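Local coordinates for protein alpha-fucosidase GH29 (Fusarium graminearum, PDB 4PSP) that has alpha-L-fucosidase activity as a family 29 glycoside hydrolase, probably removing alpha-1,6-linked fucose from the reducing-end N-acetylglucosamine of glycoprotein glycans, at residues A[63-68]-A[83-88]; A[434-439]-A[464-469]. One frame throughout, in Å; residues are numbered along the deposited sequence. Where two conformers were deposited one is given.

Interaction 1. Residues A[63-68]-A[83-88]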
# COMPACT_ATOMS: atom_id res chain seq x y z
N HIS A 63 19.37 -11.82 -23.75
CA HIS A 63 18.51 -11.58 -24.90
C HIS A 63 19.21 -11.95 -26.19
O HIS A 63 18.62 -12.56 -27.08
CB HIS A 63 18.09 -10.11 -24.97
CG HIS A 63 16.98 -9.88 -25.95
ND1 HIS A 63 15.67 -10.13 -25.64
CD2 HIS A 63 17.00 -9.49 -27.25
CE1 HIS A 63 14.91 -9.87 -26.69
NE2 HIS A 63 15.69 -9.49 -27.69
N THR A 64 20.48 -11.55 -26.28
CA THR A 64 21.26 -11.79 -27.48
C THR A 64 21.48 -13.27 -27.68
O THR A 64 21.44 -13.78 -28.81
CB THR A 64 22.60 -11.03 -27.42
OG1 THR A 64 22.34 -9.62 -27.28
CG2 THR A 64 23.42 -11.27 -28.68
N GLU A 65 21.67 -14.00 -26.58
CA GLU A 65 21.89 -15.43 -26.71
C GLU A 65 20.64 -16.23 -27.01
O GLU A 65 20.70 -17.28 -27.63
CB GLU A 65 22.55 -15.97 -25.45
CG GLU A 65 23.95 -15.38 -25.24
CD GLU A 65 24.86 -15.69 -26.41
OE1 GLU A 65 25.17 -16.89 -26.60
OE2 GLU A 65 25.25 -14.74 -27.14
N THR A 66 19.49 -15.72 -26.55
CA THR A 66 18.24 -16.45 -26.59
C THR A 66 17.39 -16.09 -27.81
O THR A 66 16.79 -16.97 -28.43
CB THR A 66 17.44 -16.18 -25.29
OG1 THR A 66 18.24 -16.51 -24.15
CG2 THR A 66 16.17 -16.98 -25.23
N TYR A 67 17.34 -14.80 -28.14
CA TYR A 67 16.46 -14.31 -29.20
C TYR A 67 17.25 -13.78 -30.40
O TYR A 67 17.09 -14.26 -31.53
CB TYR A 67 15.54 -13.23 -28.63
CG TYR A 67 14.75 -13.73 -27.45
CD1 TYR A 67 13.72 -14.67 -27.62
CD2 TYR A 67 15.05 -13.32 -26.15
CE1 TYR A 67 13.01 -15.16 -26.53
CE2 TYR A 67 14.34 -13.81 -25.06
CZ TYR A 67 13.32 -14.73 -25.25
OH TYR A 67 12.62 -15.23 -24.17
N GLY A 68 18.10 -12.80 -30.14
CA GLY A 68 18.94 -12.17 -31.14
C GLY A 68 19.41 -10.84 -30.60
O GLY A 68 18.96 -10.40 -29.55
N LYS A 83 10.25 -15.89 -33.96
CA LYS A 83 11.02 -17.08 -33.58
C LYS A 83 12.28 -16.70 -32.82
O LYS A 83 12.93 -15.70 -33.14
CB LYS A 83 11.38 -17.92 -34.81
CG LYS A 83 10.17 -18.57 -35.48
CD LYS A 83 10.59 -19.38 -36.71
CE LYS A 83 9.38 -20.04 -37.36
NZ LYS A 83 9.75 -20.85 -38.56
N ASP A 84 12.63 -17.51 -31.83
CA ASP A 84 13.86 -17.32 -31.08
C ASP A 84 15.02 -17.98 -31.84
O ASP A 84 14.84 -18.47 -32.95
CB ASP A 84 13.74 -17.84 -29.63
CG ASP A 84 13.58 -19.36 -29.52
OD1 ASP A 84 13.87 -20.11 -30.47
OD2 ASP A 84 13.16 -19.81 -28.43
N LYS A 85 16.21 -17.97 -31.24
CA LYS A 85 17.41 -18.38 -31.97
C LYS A 85 17.37 -19.88 -32.28
O LYS A 85 17.97 -20.33 -33.26
CB LYS A 85 18.65 -18.01 -31.15
CG LYS A 85 19.92 -17.80 -31.95
CD LYS A 85 20.92 -16.99 -31.13
CE LYS A 85 22.34 -17.47 -31.33
NZ LYS A 85 23.28 -16.76 -30.42
N LYS A 86 16.64 -20.65 -31.47
CA LYS A 86 16.47 -22.08 -31.69
C LYS A 86 15.23 -22.41 -32.52
O LYS A 86 14.87 -23.58 -32.67
CB LYS A 86 16.43 -22.81 -30.35
CG LYS A 86 17.82 -23.04 -29.76
CD LYS A 86 17.80 -23.22 -28.26
CE LYS A 86 19.14 -23.72 -27.72
NZ LYS A 86 20.31 -23.08 -28.37
N GLY A 87 14.57 -21.39 -33.06
CA GLY A 87 13.46 -21.58 -33.98
C GLY A 87 12.08 -21.76 -33.36
O GLY A 87 11.13 -22.08 -34.06
N ASN A 88 11.98 -21.56 -32.05
CA ASN A 88 10.71 -21.61 -31.33
C ASN A 88 9.94 -20.29 -31.42
O ASN A 88 10.51 -19.23 -31.20
CB ASN A 88 10.93 -21.94 -29.84
CG ASN A 88 11.84 -23.14 -29.63
OD1 ASN A 88 12.90 -23.03 -29.01
ND2 ASN A 88 11.42 -24.29 -30.14
O HOH W 1 22.33 -13.67 -31.25
O HOH W 2 19.72 -19.72 -28.02
O HOH W 3 22.96 -18.46 -28.42
O HOH W 4 16.86 -19.71 -28.18
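Lys85 and Asp84 dock a beta turn on the C-terminal end of helix 58-66, a surface contact carried by one direct hydrogen bond, a lysine laid across helix carbonyls and bridging waters. Lys85 N donates to Thr66 O over 3.0 Å with a nearly straight N-H...O angle of 169°, although the donor stands 26° out of the carbonyl plane. Beside this bond, Asp84 CB rests 3.4 Å from Thr66 O and also meets the Tyr67 ring obliquely, near CD1. Thr66 CG2 lies over the centre of one face of the same ring, and Phe78 and Trp73 add aromatic packing. Lys85 CG lies opposite the backbone N (chi1 -154°), which starts the chain along the helix end; CD reaches Glu65 O at 3.5 Å, and a bend at chi3 follows. Its ammonium makes no salt bridge with Glu65, as NZ stays 4.3 Å from OE1; a water accepts from NZ at 2.6 Å and donates to both Glu65 O and OE1, linking the charges. The turn is braced from within: Asp84 OD1 takes the Asn88 N-H at 2.9 Å from above the carboxylate plane, and that of Lys86 only weakly. At the helix end Tyr67 N and Gly68 N both donate to His63 O, from opposite faces, before Gly68 departs with positive phi. The contact joins a helix C-terminus to a type I turn, Asp84 to Gly87, linking strands 82-83 and 89-90.

Interaction 2. Residues A[434-439]-A[464-469]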
# COMPACT_ATOMS: atom_id res chain seq x y z
N LEU A 434 0.33 -0.10 28.41
CA LEU A 434 -0.81 -0.15 29.34
C LEU A 434 -0.35 -0.40 30.79
O LEU A 434 -1.17 -0.66 31.67
CB LEU A 434 -1.82 -1.21 28.90
CG LEU A 434 -2.57 -0.94 27.57
CD1 LEU A 434 -3.48 -2.11 27.23
CD2 LEU A 434 -3.36 0.35 27.61
N GLY A 435 0.96 -0.31 31.03
CA GLY A 435 1.52 -0.43 32.38
C GLY A 435 1.38 0.88 33.15
O GLY A 435 0.84 1.85 32.63
N SER A 436 1.86 0.90 34.39
CA SER A 436 1.72 2.08 35.24
C SER A 436 2.66 3.21 34.85
O SER A 436 2.33 4.38 35.04
CB SER A 436 1.94 1.70 36.72
OG SER A 436 0.87 0.90 37.18
N ASN A 437 3.83 2.87 34.30
CA ASN A 437 4.77 3.87 33.82
C ASN A 437 4.11 4.69 32.71
O ASN A 437 4.40 5.88 32.51
CB ASN A 437 6.07 3.25 33.29
CG ASN A 437 7.01 2.78 34.39
OD1 ASN A 437 6.87 3.16 35.56
ND2 ASN A 437 7.98 1.94 34.02
N ALA A 438 3.23 4.03 31.97
CA ALA A 438 2.46 4.67 30.91
C ALA A 438 1.32 5.54 31.44
O ALA A 438 0.57 6.11 30.66
CB ALA A 438 1.92 3.62 29.95
N LEU A 439 1.20 5.64 32.77
CA LEU A 439 0.20 6.50 33.40
C LEU A 439 -1.21 6.13 32.98
O LEU A 439 -2.08 6.99 32.80
CB LEU A 439 0.46 7.98 33.09
CG LEU A 439 1.87 8.52 33.33
CD1 LEU A 439 1.93 10.02 33.03
CD2 LEU A 439 2.34 8.26 34.75
N TRP A 464 -4.69 -11.12 34.94
CA TRP A 464 -3.75 -10.08 34.52
C TRP A 464 -3.41 -9.16 35.69
O TRP A 464 -4.21 -9.00 36.61
CB TRP A 464 -4.30 -9.26 33.34
CG TRP A 464 -5.69 -8.69 33.52
CD1 TRP A 464 -6.88 -9.25 33.12
CD2 TRP A 464 -6.02 -7.43 34.11
NE1 TRP A 464 -7.92 -8.42 33.44
CE2 TRP A 464 -7.42 -7.29 34.05
CE3 TRP A 464 -5.27 -6.40 34.69
CZ2 TRP A 464 -8.09 -6.18 34.54
CZ3 TRP A 464 -5.94 -5.29 35.18
CH2 TRP A 464 -7.33 -5.19 35.11
N GLU A 465 -2.21 -8.60 35.67
CA GLU A 465 -1.78 -7.62 36.66
C GLU A 465 -1.08 -6.49 35.94
O GLU A 465 -0.41 -6.72 34.94
CB GLU A 465 -0.81 -8.23 37.68
CG GLU A 465 -1.36 -9.39 38.47
CD GLU A 465 -2.44 -8.99 39.46
OE1 GLU A 465 -2.58 -7.78 39.79
OE2 GLU A 465 -3.15 -9.91 39.90
N GLN A 466 -1.23 -5.28 36.47
CA GLN A 466 -0.55 -4.10 35.94
C GLN A 466 0.69 -3.80 36.75
O GLN A 466 0.59 -3.35 37.89
CB GLN A 466 -1.47 -2.89 35.96
CG GLN A 466 -0.91 -1.73 35.18
CD GLN A 466 -1.67 -0.44 35.37
OE1 GLN A 466 -2.16 -0.14 36.46
NE2 GLN A 466 -1.76 0.34 34.30
N SER A 467 1.86 -4.01 36.15
CA SER A 467 3.12 -3.59 36.77
C SER A 467 3.53 -2.22 36.28
O SER A 467 2.89 -1.65 35.39
CB SER A 467 4.24 -4.58 36.47
OG SER A 467 4.52 -4.70 35.08
N LYS A 468 4.62 -1.69 36.85
CA LYS A 468 5.24 -0.48 36.32
C LYS A 468 5.50 -0.61 34.83
O LYS A 468 5.14 0.27 34.05
CB LYS A 468 6.56 -0.19 37.06
CG LYS A 468 6.36 0.39 38.43
CD LYS A 468 7.69 0.68 39.12
CE LYS A 468 8.50 1.76 38.44
NZ LYS A 468 9.79 2.02 39.18
N ASP A 469 6.11 -1.72 34.44
CA ASP A 469 6.59 -1.88 33.07
C ASP A 469 5.47 -2.18 32.08
O ASP A 469 5.57 -1.80 30.91
CB ASP A 469 7.64 -3.00 33.01
CG ASP A 469 8.94 -2.64 33.72
OD1 ASP A 469 9.39 -1.47 33.64
OD2 ASP A 469 9.54 -3.54 34.35
O HOH W 5 1.83 -0.91 38.71
O HOH W 6 8.89 1.03 31.48
O HOH W 7 9.98 0.49 35.14
O HOH W 8 4.21 1.05 31.46
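Gln466, Ser467 and Lys468 present one amide and two carbonyls to the loop 434-439, and three direct hydrogen bonds result. Gln466 NE2 donates to Leu434 O at 2.9 Å, an acceptor lying close to the plane of the Gln466 amide; the side chain gets there by running extended from a CG opposite the backbone N (chi1 -169°). Val440 O is a second acceptor for NE2. Two successive backbone bonds follow: Ser436 N to Ser467 O, also 2.9 Å and nearly straight at 168°, then Asn437 N to Lys468 O, which uses a lone pair in the carbonyl plane. Gly435 CA sits 3.5 Å from Ser467 O. Water reaches several of the other polar groups: one molecule donates to Gln466 O and, in the modelled conformer, also meets Ser436 OG, while another accepts from Asn437 ND2 at 2.7 Å. Lys468 O also has a water at hydrogen-bonding distance, whose protons are contested; the Lys468 side chain crosses Asn437, with CE 3.6 Å from OD1. Ser467 OG is within hydrogen-bonding reach of Asp472 OD2 and Ala470 O, which would share its single proton. Thus the loop after edge strand 428-431 packs on the end of strand 458-466 and its hairpin connection to 471-474, in the fucosidase C-terminal-domain family region.

Overall arrangement
Both segments of interaction 1 precede those of interaction 2, so the contacts follow in series along the chain. Their centres lie 68 Å apart and their nearest atoms about 55 Å, on opposite sides of the molecular centre, without touching. Residues 63-68 and 83-88 belong to the catalytic-family region built on the eight-stranded parallel barrel, in the excursion between barrel strands 29-33 and 119-125. Residues 434-439 and 464-469 belong to the fucosidase C-terminal-domain family region, at an end of its antiparallel sheet where strands 458-466, 471-474 and 428-431 are neighbours. With no shared sheet or helix, each contact is local to its own family region, and neither bridges the two.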